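Local coordinates for similar to yteR (Bacilus subtilis) (Clostridium acetobutylicum, PDB 4WU0), which probably hydrolyses unsaturated rhamnogalacturonan fragments of pectin, as a YteR-like glycoside hydrolase of family 105, at residues N101-I106 / T137-Y142. Numbering follows the deposited sequence.
Sequences NLRKQI and TFYAKY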
ATOM      1  N   ASN A 101     -12.942  14.653   9.581  1.00 16.89           N
ATOM      2  CA  ASN A 101     -13.012  15.272   8.263  1.00 19.38           C
ATOM      3  C   ASN A 101     -12.760  14.257   7.153  1.00 19.80           C
ATOM      4  O   ASN A 101     -13.448  14.267   6.136  1.00 20.15           O
ATOM      5  CB  ASN A 101     -12.042  16.464   8.155  1.00 19.42           C
ATOM      6  CG  ASN A 101     -12.470  17.646   9.005  1.00 25.82           C
ATOM      7  OD1 ASN A 101     -13.668  17.868   9.232  1.00 28.88           O
ATOM      8  ND2 ASN A 101     -11.493  18.416   9.492  1.00 24.95           N
ATOM      9  N   LEU A 102     -11.790  13.360   7.338  1.00 16.87           N
ATOM     10  CA  LEU A 102     -11.540  12.341   6.342  1.00 16.68           C
ATOM     11  C   LEU A 102     -12.697  11.360   6.257  1.00 13.86           C
ATOM     12  O   LEU A 102     -13.095  10.962   5.168  1.00 15.79           O
ATOM     13  CB  LEU A 102     -10.251  11.573   6.665  1.00 15.92           C
ATOM     14  CG  LEU A 102      -8.969  12.399   6.562  1.00 15.96           C
ATOM     15  CD1 LEU A 102      -7.800  11.575   7.106  1.00 18.39           C
ATOM     16  CD2 LEU A 102      -8.678  12.849   5.123  1.00 16.08           C
ATOM     17  N   ARG A 103     -13.247  10.968   7.402  1.00 14.49           N
ATOM     18  CA  ARG A 103     -14.348  10.019   7.418  1.00 15.18           C
ATOM     19  C   ARG A 103     -15.561  10.554   6.658  1.00 16.32           C
ATOM     20  O   ARG A 103     -16.315   9.782   6.054  1.00 17.86           O
ATOM     21  CB  ARG A 103     -14.709   9.660   8.862  1.00 15.09           C
ATOM     22  CG  ARG A 103     -15.968   8.832   9.019  1.00 16.44           C
ATOM     23  CD  ARG A 103     -15.845   7.467   8.394  1.00 15.44           C
ATOM     24  NE  ARG A 103     -17.054   6.686   8.597  1.00 17.22           N
ATOM     25  CZ  ARG A 103     -18.162   6.824   7.873  1.00 17.60           C
ATOM     26  NH1 ARG A 103     -18.212   7.717   6.883  1.00 19.83           N
ATOM     27  NH2 ARG A 103     -19.217   6.063   8.115  1.00 20.45           N
ATOM     28  N   LYS A 104     -15.763  11.872   6.701  1.00 15.88           N
ATOM     29  CA  LYS A 104     -16.873  12.491   5.979  1.00 16.76           C
ATOM     30  C   LYS A 104     -16.780  12.242   4.459  1.00 16.32           C
ATOM     31  O   LYS A 104     -17.789  12.190   3.784  1.00 17.17           O
ATOM     32  CB  LYS A 104     -16.959  13.989   6.308  1.00 18.26           C
ATOM     33  CG  LYS A 104     -18.056  14.756   5.593  1.00 28.32           C
ATOM     34  CD  LYS A 104     -19.406  14.149   5.864  1.00 39.67           C
ATOM     35  CE  LYS A 104     -20.550  14.976   5.290  1.00 47.30           C
ATOM     36  NZ  LYS A 104     -21.796  14.171   5.226  1.00 46.07           N
ATOM     37  N   GLN A 105     -15.581  12.068   3.923  1.00 16.12           N
ATOM     38  CA  GLN A 105     -15.446  11.763   2.496  1.00 15.18           C
ATOM     39  C   GLN A 105     -16.152  10.455   2.126  1.00 15.06           C
ATOM     40  O   GLN A 105     -16.737  10.325   1.062  1.00 16.69           O
ATOM     41  CB  GLN A 105     -13.972  11.668   2.106  1.00 17.20           C
ATOM     42  CG  GLN A 105     -13.769  11.521   0.609  1.00 17.97           C
ATOM     43  CD  GLN A 105     -12.307  11.550   0.197  1.00 16.10           C
ATOM     44  OE1 GLN A 105     -11.509  12.330   0.714  1.00 17.66           O
ATOM     45  NE2 GLN A 105     -11.960  10.695  -0.764  1.00 13.41           N
ATOM     46  N   ILE A 106     -16.088   9.485   3.030  1.00 14.74           N
ATOM     47  CA  ILE A 106     -16.674   8.179   2.791  1.00 16.39           C
ATOM     48  C   ILE A 106     -18.185   8.249   2.650  1.00 15.85           C
ATOM     49  O   ILE A 106     -18.782   7.431   1.950  1.00 19.40           O
ATOM     50  CB  ILE A 106     -16.199   7.182   3.878  1.00 15.56           C
ATOM     51  CG1 ILE A 106     -14.725   6.900   3.650  1.00 18.03           C
ATOM     52  CG2 ILE A 106     -16.984   5.879   3.828  1.00 19.60           C
ATOM     53  CD1 ILE A 106     -14.016   6.184   4.808  1.00 19.76           C
ATOM     54  N   THR A 137      -8.918   0.010   3.382  1.00 13.03           N
ATOM     55  CA  THR A 137      -8.079  -0.346   4.524  1.00 12.85           C
ATOM     56  C   THR A 137      -8.061   0.743   5.609  1.00 11.99           C
ATOM     57  O   THR A 137      -8.066   0.437   6.804  1.00 13.23           O
ATOM     58  CB  THR A 137      -6.633  -0.730   4.082  1.00 12.22           C
ATOM     59  OG1 THR A 137      -6.714  -1.806   3.141  1.00 12.55           O
ATOM     60  CG2 THR A 137      -5.759  -1.163   5.233  1.00 12.98           C
ATOM     61  N   PHE A 138      -8.001   2.003   5.212  1.00 11.97           N
ATOM     62  CA  PHE A 138      -8.116   3.076   6.180  1.00 12.90           C
ATOM     63  C   PHE A 138      -9.477   3.000   6.869  1.00 12.89           C
ATOM     64  O   PHE A 138      -9.579   3.134   8.095  1.00 12.83           O
ATOM     65  CB  PHE A 138      -7.991   4.446   5.528  1.00 14.60           C
ATOM     66  CG  PHE A 138      -8.614   5.549   6.350  1.00 12.75           C
ATOM     67  CD1 PHE A 138      -8.043   5.937   7.546  1.00 13.02           C
ATOM     68  CD2 PHE A 138      -9.797   6.161   5.962  1.00 15.47           C
ATOM     69  CE1 PHE A 138      -8.633   6.951   8.333  1.00 14.42           C
ATOM     70  CE2 PHE A 138     -10.374   7.166   6.734  1.00 15.74           C
ATOM     71  CZ  PHE A 138      -9.781   7.560   7.917  1.00 14.96           C
ATOM     72  N   TYR A 139     -10.520   2.784   6.067  1.00 12.58           N
ATOM     73  CA  TYR A 139     -11.881   2.723   6.587  1.00 12.95           C
ATOM     74  C   TYR A 139     -11.971   1.602   7.636  1.00 13.13           C
ATOM     75  O   TYR A 139     -12.552   1.778   8.696  1.00 13.48           O
ATOM     76  CB  TYR A 139     -12.870   2.529   5.418  1.00 13.77           C
ATOM     77  CG  TYR A 139     -14.334   2.637   5.738  1.00 13.55           C
ATOM     78  CD1 TYR A 139     -14.784   3.184   6.933  1.00 13.95           C
ATOM     79  CD2 TYR A 139     -15.283   2.227   4.810  1.00 15.08           C
ATOM     80  CE1 TYR A 139     -16.122   3.268   7.202  1.00 14.59           C
ATOM     81  CE2 TYR A 139     -16.618   2.313   5.076  1.00 15.70           C
ATOM     82  CZ  TYR A 139     -17.036   2.833   6.268  1.00 14.75           C
ATOM     83  OH  TYR A 139     -18.392   2.909   6.526  1.00 18.39           O
ATOM     84  N   ALA A 140     -11.341   0.460   7.373  1.00 12.87           N
ATOM     85  CA  ALA A 140     -11.327  -0.625   8.351  1.00 13.13           C
ATOM     86  C   ALA A 140     -10.658  -0.228   9.659  1.00 14.10           C
ATOM     87  O   ALA A 140     -11.161  -0.523  10.743  1.00 14.06           O
ATOM     88  CB  ALA A 140     -10.642  -1.869   7.761  1.00 15.52           C
ATOM     89  N   LYS A 141      -9.501   0.426   9.569  1.00 13.69           N
ATOM     90  CA  LYS A 141      -8.820   0.886  10.774  1.00 14.25           C
ATOM     91  C   LYS A 141      -9.667   1.912  11.518  1.00 13.71           C
ATOM     92  O   LYS A 141      -9.706   1.917  12.740  1.00 14.86           O
ATOM     93  CB  LYS A 141      -7.431   1.420  10.431  1.00 14.21           C
ATOM     94  CG  LYS A 141      -6.521   0.306   9.884  1.00 22.46           C
ATOM     95  CD  LYS A 141      -5.184   0.815   9.422  1.00 36.20           C
ATOM     96  CE  LYS A 141      -4.237  -0.353   9.123  1.00 34.21           C
ATOM     97  NZ  LYS A 141      -3.857  -1.111  10.360  1.00 38.28           N
ATOM     98  N   TYR A 142     -10.357   2.773  10.779  1.00 13.63           N
ATOM     99  CA  TYR A 142     -11.193   3.782  11.394  1.00 14.07           C
ATOM    100  C   TYR A 142     -12.347   3.108  12.142  1.00 14.62           C
ATOM    101  O   TYR A 142     -12.656   3.460  13.280  1.00 14.97           O
ATOM    102  CB  TYR A 142     -11.742   4.728  10.327  1.00 14.02           C
ATOM    103  CG  TYR A 142     -12.494   5.903  10.894  1.00 14.58           C
ATOM    104  CD1 TYR A 142     -13.827   5.784  11.243  1.00 15.01           C
ATOM    105  CD2 TYR A 142     -11.874   7.120  11.098  1.00 14.80           C
ATOM    106  CE1 TYR A 142     -14.519   6.850  11.778  1.00 16.38           C
ATOM    107  CE2 TYR A 142     -12.554   8.172  11.619  1.00 15.71           C
ATOM    108  CZ  TYR A 142     -13.862   8.035  11.983  1.00 17.47           C
ATOM    109  OH  TYR A 142     -14.535   9.116  12.511  1.00 20.53           O
TER
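Two CH-pi contacts carry the packing of Arg103 and Ile106 against Tyr142 and Tyr139. The aliphatic part of Arg103 lies over one face of the Tyr142 ring: CB sits 4.0 Å from the ring centroid, and CD follows 3.7 Å from Tyr142 CE1. With CG anti to the backbone N (chi1 172°), the bend at chi2 carries CG and CD across the Tyr142 ring, the two side chains crossing at about a right angle. Ile106 CD1 lies over one face of the Tyr139 ring, offset toward its rim, 4.0 Å from the centroid, while its CG2 branch rests 3.8 Å from Tyr139 CE2, so both branches of the isoleucine touch one ring.

Phe138 is held at slightly longer range: it meets Leu102 CB through CZ at 4.2 Å and also approaches Ile106 CD1 obliquely.

No hydrogen bond joins the two segments. Tyr139 OH stands over a face of the Arg103 guanidinium, 3.6 Å from NH2, and the guanidinium and Tyr139 ring planes are 68° apart. Glu151 connects them indirectly, taking a salt bridge from Arg103 NH2 and a hydrogen bond with Tyr139 OH; Asp107 pairs with Arg103 NH1, and Tyr142 OH bonds to Arg96.

The segment axes cross at -119°, 11.2 Å apart, a separation spanned by Arg103, Ile106 and Leu102 on one side and the three aromatic rings on the other. This is aromatic-rich interhelical packing between helices 93-108 and 129-146, within the (alpha/alpha)6 barrel of the six-hairpin glycosidases.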